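Local coordinates for protein endo-beta-1,4-glucanase (cellulase B) (Bacillus halodurans, PDB 4V2X) that probably cleaves beta-1,4-linked glucans such as cellulose and related plant polysaccharides, using a family 5 catalytic module joined to an Ig-like module and a carbohydrate-binding module of family 46, at residues F377-A382 and S388-S393; V409-H414 and A465-G470. All coordinates share one frame; numbering follows the deposited sequence.

Contact 1 of 2, residues F377-A382 and S388-S393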
ATOM      1  N   PHE A 377       0.249  -6.669 -41.595  1.00 12.48           N
ATOM      2  CA  PHE A 377       1.664  -6.749 -41.294  1.00 12.82           C
ATOM      3  C   PHE A 377       2.441  -5.592 -41.908  1.00 12.71           C
ATOM      4  O   PHE A 377       3.284  -4.995 -41.240  1.00 13.02           O
ATOM      5  CB  PHE A 377       2.310  -8.059 -41.721  1.00 14.30           C
ATOM      6  CG  PHE A 377       3.766  -8.099 -41.398  1.00 16.19           C
ATOM      7  CD1 PHE A 377       4.180  -8.190 -40.072  1.00 17.25           C
ATOM      8  CD2 PHE A 377       4.726  -7.941 -42.387  1.00 17.27           C
ATOM      9  CE1 PHE A 377       5.521  -8.165 -39.748  1.00 18.29           C
ATOM     10  CE2 PHE A 377       6.071  -7.921 -42.068  1.00 18.33           C
ATOM     11  CZ  PHE A 377       6.469  -8.036 -40.748  1.00 18.41           C
ATOM     12  N   ASP A 378       2.166  -5.281 -43.176  1.00 12.59           N
ATOM     13  CA  ASP A 378       2.850  -4.188 -43.858  1.00 13.95           C
ATOM     14  C   ASP A 378       2.665  -2.872 -43.102  1.00 12.89           C
ATOM     15  O   ASP A 378       3.594  -2.078 -43.010  1.00 12.62           O
ATOM     16  CB  ASP A 378       2.356  -4.033 -45.302  1.00 14.71           C
ATOM     17  CG  ASP A 378       2.879  -5.129 -46.231  1.00 17.36           C
ATOM     18  OD1 ASP A 378       3.731  -5.944 -45.820  1.00 19.49           O
ATOM     19  OD2 ASP A 378       2.429  -5.158 -47.388  1.00 21.93           O
ATOM     20  N   MET A 379       1.478  -2.664 -42.546  1.00 12.67           N
ATOM     21  CA  MET A 379       1.202  -1.451 -41.786  1.00 12.32           C
ATOM     22  C   MET A 379       2.001  -1.462 -40.488  1.00 12.35           C
ATOM     23  O   MET A 379       2.592  -0.451 -40.119  1.00 12.49           O
ATOM     24  CB  MET A 379      -0.288  -1.306 -41.500  1.00 12.70           C
ATOM     25  CG  MET A 379      -0.645  -0.045 -40.721  1.00 12.48           C
ATOM     26  SD  MET A 379      -0.104   1.484 -41.520  1.00 13.43           S
ATOM     27  CE  MET A 379      -1.568   1.893 -42.471  1.00 14.48           C
ATOM     28  N   MET A 380       2.034  -2.601 -39.807  1.00 12.90           N
ATOM     29  CA  MET A 380       2.809  -2.693 -38.567  1.00 13.61           C
ATOM     30  C   MET A 380       4.291  -2.466 -38.837  1.00 13.59           C
ATOM     31  O   MET A 380       4.936  -1.684 -38.132  1.00 12.11           O
ATOM     32  CB  MET A 380       2.584  -4.030 -37.870  1.00 14.37           C
ATOM     33  CG  MET A 380       1.205  -4.145 -37.263  1.00 15.50           C
ATOM     34  SD  MET A 380       1.038  -5.552 -36.146  1.00 16.71           S
ATOM     35  CE  MET A 380       1.364  -6.922 -37.246  1.00 16.78           C
ATOM     36  N   ARG A 381       4.821  -3.145 -39.858  1.00 14.44           N
ATOM     37  CA  ARG A 381       6.230  -3.033 -40.215  1.00 15.64           C
ATOM     38  C   ARG A 381       6.598  -1.597 -40.587  1.00 14.40           C
ATOM     39  O   ARG A 381       7.661  -1.118 -40.197  1.00 14.22           O
ATOM     40  CB  ARG A 381       6.586  -3.986 -41.368  1.00 19.35           C
ATOM     41  CG  ARG A 381       8.022  -3.841 -41.853  1.00 24.81           C
ATOM     42  CD  ARG A 381       8.338  -4.753 -43.026  1.00 32.00           C
ATOM     43  NE  ARG A 381       9.624  -4.387 -43.624  1.00 42.10           N
ATOM     44  CZ  ARG A 381      10.075  -4.816 -44.803  1.00 49.73           C
ATOM     45  NH1 ARG A 381       9.352  -5.647 -45.550  1.00 54.91           N
ATOM     46  NH2 ARG A 381      11.260  -4.405 -45.241  1.00 52.25           N
ATOM     47  N   ALA A 382       5.739  -0.913 -41.343  1.00 13.12           N
ATOM     48  CA  ALA A 382       5.963   0.493 -41.672  1.00 12.86           C
ATOM     49  C   ALA A 382       5.977   1.330 -40.396  1.00 13.19           C
ATOM     50  O   ALA A 382       6.804   2.227 -40.232  1.00 13.46           O
ATOM     51  CB  ALA A 382       4.888   1.004 -42.618  1.00 12.64           C
ATOM     52  N   SER A 388       2.464   6.198 -41.503  1.00 12.25           N
ATOM     53  CA  SER A 388       1.907   5.969 -42.826  1.00 12.20           C
ATOM     54  C   SER A 388       0.692   6.865 -43.029  1.00 12.47           C
ATOM     55  O   SER A 388      -0.073   7.154 -42.092  1.00 12.60           O
ATOM     56  CB  SER A 388       1.505   4.511 -43.002  1.00 12.59           C
ATOM     57  OG  SER A 388       2.625   3.643 -42.949  1.00 12.18           O
ATOM     58  N   SER A 389       0.500   7.283 -44.269  1.00 11.74           N
ATOM     59  CA  SER A 389      -0.653   8.071 -44.643  1.00 11.83           C
ATOM     60  C   SER A 389      -1.837   7.133 -44.743  1.00 11.73           C
ATOM     61  O   SER A 389      -1.704   5.993 -45.208  1.00 12.79           O
ATOM     62  CB  SER A 389      -0.409   8.746 -45.986  1.00 12.08           C
ATOM     63  OG  SER A 389       0.771   9.531 -45.919  1.00 12.42           O
ATOM     64  N   VAL A 390      -2.990   7.609 -44.297  1.00 11.67           N
ATOM     65  CA  VAL A 390      -4.210   6.809 -44.304  1.00 12.00           C
ATOM     66  C   VAL A 390      -5.330   7.642 -44.906  1.00 12.02           C
ATOM     67  O   VAL A 390      -5.103   8.772 -45.340  1.00 12.99           O
ATOM     68  CB  VAL A 390      -4.560   6.316 -42.884  1.00 12.11           C
ATOM     69  CG1 VAL A 390      -3.436   5.445 -42.340  1.00 12.72           C
ATOM     70  CG2 VAL A 390      -4.818   7.478 -41.933  1.00 12.24           C
ATOM     71  N   ALA A 391      -6.537   7.095 -44.943  1.00 11.95           N
ATOM     72  CA  ALA A 391      -7.664   7.806 -45.534  1.00 11.95           C
ATOM     73  C   ALA A 391      -8.947   7.528 -44.770  1.00 12.55           C
ATOM     74  O   ALA A 391      -8.996   6.632 -43.922  1.00 13.08           O
ATOM     75  CB  ALA A 391      -7.815   7.419 -47.003  1.00 12.24           C
ATOM     76  N   GLU A 392      -9.973   8.317 -45.069  1.00 13.18           N
ATOM     77  CA  GLU A 392     -11.272   8.173 -44.419  1.00 14.08           C
ATOM     78  C   GLU A 392     -11.796   6.739 -44.481  1.00 13.51           C
ATOM     79  O   GLU A 392     -12.445   6.270 -43.544  1.00 13.80           O
ATOM     80  CB  GLU A 392     -12.295   9.148 -45.016  1.00 15.79           C
ATOM     81  CG  GLU A 392     -12.606   8.930 -46.483  1.00 18.06           C
ATOM     82  CD  GLU A 392     -13.658   9.890 -46.999  1.00 19.93           C
ATOM     83  OE1 GLU A 392     -13.302  11.041 -47.321  1.00 21.28           O
ATOM     84  OE2 GLU A 392     -14.836   9.490 -47.084  1.00 23.13           O
ATOM     85  N   SER A 393     -11.515   6.056 -45.590  1.00 12.40           N
ATOM     86  CA  SER A 393     -11.903   4.661 -45.774  0.50 11.85           C
ATOM     87  C   SER A 393     -10.900   3.953 -46.677  1.00 11.81           C
ATOM     88  O   SER A 393     -10.137   4.596 -47.389  1.00 12.38           O
ATOM     89  CB  SER A 393     -13.299   4.563 -46.409  0.50 11.69           C
ATOM     90  OG  SER A 393     -14.295   5.197 -45.618  0.50 10.84           O
TER

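Contact 2 of 2, residues V409-H414 and A465-G470. With CA (calcium ion), chain C.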
ATOM      1  N   VAL A 409     -11.902  11.591 -51.732  1.00 18.98           N
ATOM      2  CA  VAL A 409     -11.708  11.042 -50.398  1.00 18.70           C
ATOM      3  C   VAL A 409     -10.682  11.880 -49.645  1.00 18.41           C
ATOM      4  O   VAL A 409      -9.754  12.434 -50.247  1.00 19.06           O
ATOM      5  CB  VAL A 409     -11.250   9.560 -50.434  1.00 19.20           C
ATOM      6  CG1 VAL A 409     -12.383   8.660 -50.913  1.00 20.56           C
ATOM      7  CG2 VAL A 409     -10.023   9.366 -51.315  1.00 20.02           C
ATOM      8  N   SER A 410     -10.862  11.970 -48.332  1.00 16.79           N
ATOM      9  CA  SER A 410      -9.936  12.682 -47.462  1.00 17.16           C
ATOM     10  C   SER A 410      -8.814  11.753 -47.028  1.00 16.43           C
ATOM     11  O   SER A 410      -9.072  10.655 -46.543  1.00 14.71           O
ATOM     12  CB  SER A 410     -10.657  13.220 -46.228  1.00 19.16           C
ATOM     13  OG  SER A 410     -11.520  14.286 -46.589  1.00 23.14           O
ATOM     14  N   LEU A 411      -7.580  12.213 -47.219  1.00 15.97           N
ATOM     15  CA  LEU A 411      -6.401  11.537 -46.739  1.00 16.63           C
ATOM     16  C   LEU A 411      -5.954  12.183 -45.444  1.00 16.38           C
ATOM     17  O   LEU A 411      -6.217  13.356 -45.197  1.00 16.92           O
ATOM     18  CB  LEU A 411      -5.251  11.673 -47.744  1.00 16.26           C
ATOM     19  CG  LEU A 411      -5.468  11.200 -49.180  1.00 17.03           C
ATOM     20  CD1 LEU A 411      -4.186  11.413 -49.978  1.00 16.67           C
ATOM     21  CD2 LEU A 411      -5.914   9.744 -49.224  1.00 17.23           C
ATOM     22  N   GLN A 412      -5.288  11.398 -44.613  1.00 15.40           N
ATOM     23  CA  GLN A 412      -4.559  11.925 -43.474  0.50 15.67           C
ATOM     24  C   GLN A 412      -3.088  11.636 -43.767  1.00 15.60           C
ATOM     25  O   GLN A 412      -2.616  10.510 -43.579  1.00 14.84           O
ATOM     26  CB  GLN A 412      -5.042  11.270 -42.180  0.50 16.39           C
ATOM     27  CG  GLN A 412      -6.459  11.672 -41.771  0.50 17.13           C
ATOM     28  CD  GLN A 412      -7.554  10.951 -42.542  0.50 17.26           C
ATOM     29  OE1 GLN A 412      -7.560   9.722 -42.642  0.50 17.20           O
ATOM     30  NE2 GLN A 412      -8.507  11.716 -43.074  0.50 18.05           N
ATOM     31  N   LEU A 413      -2.379  12.648 -44.260  1.00 15.60           N
ATOM     32  CA  LEU A 413      -1.030  12.450 -44.783  1.00 15.54           C
ATOM     33  C   LEU A 413       0.008  12.105 -43.719  1.00 15.09           C
ATOM     34  O   LEU A 413       0.994  11.425 -44.021  1.00 14.86           O
ATOM     35  CB  LEU A 413      -0.585  13.667 -45.606  1.00 16.16           C
ATOM     36  CG  LEU A 413      -1.307  13.822 -46.951  1.00 17.00           C
ATOM     37  CD1 LEU A 413      -0.963  15.158 -47.592  1.00 18.42           C
ATOM     38  CD2 LEU A 413      -0.989  12.667 -47.894  1.00 16.56           C
ATOM     39  N   HIS A 414      -0.208  12.553 -42.482  1.00 15.60           N
ATOM     40  CA  HIS A 414       0.691  12.223 -41.371  1.00 16.47           C
ATOM     41  C   HIS A 414       2.140  12.600 -41.700  1.00 17.13           C
ATOM     42  O   HIS A 414       3.080  11.879 -41.350  1.00 17.85           O
ATOM     43  CB  HIS A 414       0.599  10.728 -41.000  1.00 15.79           C
ATOM     44  CG  HIS A 414      -0.700  10.332 -40.368  1.00 16.05           C
ATOM     45  ND1 HIS A 414      -1.214   9.056 -40.464  1.00 15.33           N
ATOM     46  CD2 HIS A 414      -1.584  11.040 -39.626  1.00 16.66           C
ATOM     47  CE1 HIS A 414      -2.362   8.998 -39.813  1.00 15.71           C
ATOM     48  NE2 HIS A 414      -2.611  10.190 -39.300  1.00 16.21           N
ATOM     49  N   ALA A 465      -2.869   4.226 -53.372  1.00 14.12           N
ATOM     50  CA  ALA A 465      -2.150   5.473 -53.132  1.00 13.46           C
ATOM     51  C   ALA A 465      -0.770   5.172 -52.601  1.00 13.61           C
ATOM     52  O   ALA A 465      -0.619   4.449 -51.606  1.00 12.98           O
ATOM     53  CB  ALA A 465      -2.909   6.359 -52.149  1.00 13.70           C
ATOM     54  N   GLU A 466       0.227   5.753 -53.268  1.00 13.92           N
ATOM     55  CA  GLU A 466       1.638   5.567 -52.937  1.00 13.70           C
ATOM     56  C   GLU A 466       2.172   6.853 -52.326  1.00 13.44           C
ATOM     57  O   GLU A 466       1.837   7.948 -52.787  1.00 12.93           O
ATOM     58  CB  GLU A 466       2.444   5.221 -54.188  1.00 15.33           C
ATOM     59  CG  GLU A 466       2.022   3.917 -54.848  1.00 16.03           C
ATOM     60  CD  GLU A 466       2.699   3.669 -56.180  1.00 19.36           C
ATOM     61  OE1 GLU A 466       3.090   4.643 -56.853  1.00 21.35           O
ATOM     62  OE2 GLU A 466       2.831   2.489 -56.563  1.00 21.15           O
ATOM     63  N   PHE A 467       2.985   6.710 -51.282  1.00 13.26           N
ATOM     64  CA  PHE A 467       3.527   7.847 -50.551  1.00 13.38           C
ATOM     65  C   PHE A 467       5.047   7.753 -50.466  1.00 13.46           C
ATOM     66  O   PHE A 467       5.633   6.675 -50.646  1.00 14.04           O
ATOM     67  CB  PHE A 467       2.899   7.911 -49.153  1.00 13.40           C
ATOM     68  CG  PHE A 467       1.399   7.967 -49.181  1.00 12.61           C
ATOM     69  CD1 PHE A 467       0.742   9.186 -49.326  1.00 13.42           C
ATOM     70  CD2 PHE A 467       0.648   6.807 -49.101  1.00 12.52           C
ATOM     71  CE1 PHE A 467      -0.639   9.246 -49.380  1.00 13.82           C
ATOM     72  CE2 PHE A 467      -0.735   6.859 -49.150  1.00 13.33           C
ATOM     73  CZ  PHE A 467      -1.378   8.080 -49.296  1.00 12.73           C
ATOM     74  N   ASN A 468       5.692   8.887 -50.205  1.00 14.51           N
ATOM     75  CA  ASN A 468       7.158   8.924 -50.154  1.00 14.20           C
ATOM     76  C   ASN A 468       7.719   8.136 -48.969  1.00 14.18           C
ATOM     77  O   ASN A 468       8.845   7.652 -49.015  1.00 14.29           O
ATOM     78  CB  ASN A 468       7.681  10.367 -50.155  1.00 14.79           C
ATOM     79  CG  ASN A 468       7.303  11.142 -48.907  1.00 15.37           C
ATOM     80  OD1 ASN A 468       6.282  10.876 -48.265  1.00 15.36           O
ATOM     81  ND2 ASN A 468       8.116  12.126 -48.569  1.00 15.94           N
ATOM     82  N   ARG A 469       6.930   8.031 -47.904  1.00 13.20           N
ATOM     83  CA  ARG A 469       7.263   7.201 -46.756  1.00 13.32           C
ATOM     84  C   ARG A 469       6.049   6.379 -46.349  1.00 12.67           C
ATOM     85  O   ARG A 469       4.910   6.768 -46.616  1.00 13.26           O
ATOM     86  CB  ARG A 469       7.666   8.076 -45.570  1.00 13.07           C
ATOM     87  CG  ARG A 469       8.830   9.011 -45.855  1.00 13.96           C
ATOM     88  CD  ARG A 469       9.213   9.831 -44.635  1.00 15.23           C
ATOM     89  NE  ARG A 469       8.127  10.706 -44.194  1.00 16.48           N
ATOM     90  CZ  ARG A 469       8.143  11.419 -43.068  1.00 18.33           C
ATOM     91  NH1 ARG A 469       9.191  11.386 -42.254  1.00 17.78           N
ATOM     92  NH2 ARG A 469       7.101  12.183 -42.754  1.00 20.02           N
ATOM     93  N   GLY A 470       6.303   5.243 -45.708  1.00 12.61           N
ATOM     94  CA  GLY A 470       5.227   4.451 -45.121  1.00 12.65           C
ATOM     95  C   GLY A 470       4.498   3.571 -46.111  1.00 12.30           C
ATOM     96  O   GLY A 470       4.799   3.548 -47.305  1.00 12.90           O
TER
HETATM   97 CA    CA C1566       6.310   4.461 -51.137  1.00 18.19          CA
HETATM   98  O   HOH W   1       3.995   4.149 -50.010  1.00 13.13           O
HETATM   99  O   HOH W   2       8.498   5.355 -50.987  1.00 17.18           O
HETATM  100  O   HOH W   3       6.802   4.428 -48.841  1.00 15.42           O
HETATM  101  O   HOH W   4       6.762   2.020 -50.549  1.00 26.77           O
HETATM  102  O   HOH W   5       6.352   5.698 -53.292  1.00 25.37           O

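Contact 1 of 2, residues F377-A382 and S388-S393
Met379 and Ala382, one turn apart on the helix that holds 377-382, meet the extended run from Ser388 to Ala391 as it leads away from the helix, the backbones coming nearest at Ala382 and Ser388, whose CA atoms are 6.9 Å apart. Met379 does most of the touching. Its CG stands anti to the backbone N (chi1 -179°), and bends at chi2 and chi3 then bring the thioether against Ser388 and Val390. The sulfur SD lies 3.7 Å from CB of Ser388, while the methyl CE reaches on to CG1 of Val390 at 4.0 Å, the side chains of Met379 and Val390 crossing at about a right angle. Ala382 adds its CB, 3.5 Å from OG of Ser388. That hydroxyl finds its polar partner elsewhere, in a hydrogen bond with the backbone N of Ala471; from 377-382 it meets the methyl of Ala382 and the sulfur of Met379. No hydrogen bond joins the two segments, and this small buried contact rests on van der Waals packing. Leu338 and Glu342 of helix 334-350 also touch Met379, and Glu342 OE2 is hydrogen-bonded to Ser388 N. The arrangement is that of a module boundary: the helix following the last barrel strand of the family 5 (beta/alpha)8 catalytic module packs on the chain leading into strand 390-391, the edge strand of a sheet in the Ig-like module.

Contact 2 of 2, residues V409-H414 and A465-G470
Leu411 and Leu413 converge on one corner of the Phe467 ring, and this apolar meeting carries the contact between 409-414 and 465-470. The phenyl group has CG beside its backbone N and anti to the carbonyl carbon (chi1 -56°), which carries the ring across between two backbones whose nearest CA atoms, those of Leu413 and Phe467, are 8.7 Å apart. CD2 of Leu413 comes closest, 3.7 Å from CE1 of Phe467; it approaches obliquely, the two side chains crossing at about a right angle. Leu411 instead places CD1 near the ring plane, at the edge, 4.2 Å from the same CE1. Both leucines use one methyl branch, and Leu418 of strand 418-423 also packs on the phenylalanine. Farther along, the Arg469 guanidinium passes near the carbonyl of His414, with NH2 4.3 Å from O; the arginine is weakly hydrogen-bonded to Gly415 O and Asn416 OD1. His414 turns its ring away, and its ND1 is hydrogen-bonded to Ser388 O.

The backbone of Phe467 serves a different purpose. Its O binds a calcium ion at 2.4 Å, and five waters and two atoms from elsewhere in the structure complete the shell. One of these waters accepts a hydrogen bond from Phe467 N at 3.0 Å; it and a second metal-bound water both donate to Gly470 O, tying the turn after the strand to the ion. Phe467 thus has two roles: its ring is buried between the sheets of the Ig-like module, whereas its backbone oxygen, not its side chain, binds the calcium and its N bonds to a calcium-bound water.

Overall arrangement
Contacts 1 and 2 have centres 9 Å apart and meet directly. Strands 390-391 and 407-412 are neighbours in one antiparallel sheet, where Val390 O lies 2.7 Å from Gln412 N in a probable hydrogen bond. Beside them Ser389 OG probably bonds to Leu413 O, also at 2.7 Å, and it also packs 3.4 Å from CD1 of Phe467. Contact 1 joins the catalytic module to a sheet edge, and contact 2 joins that sheet to the second one of the Ig-like module. The calcium ion bound at Phe467 lies about 9 Å from the nearest side-chain atom of Ser388, so the metal sits close to the module boundary.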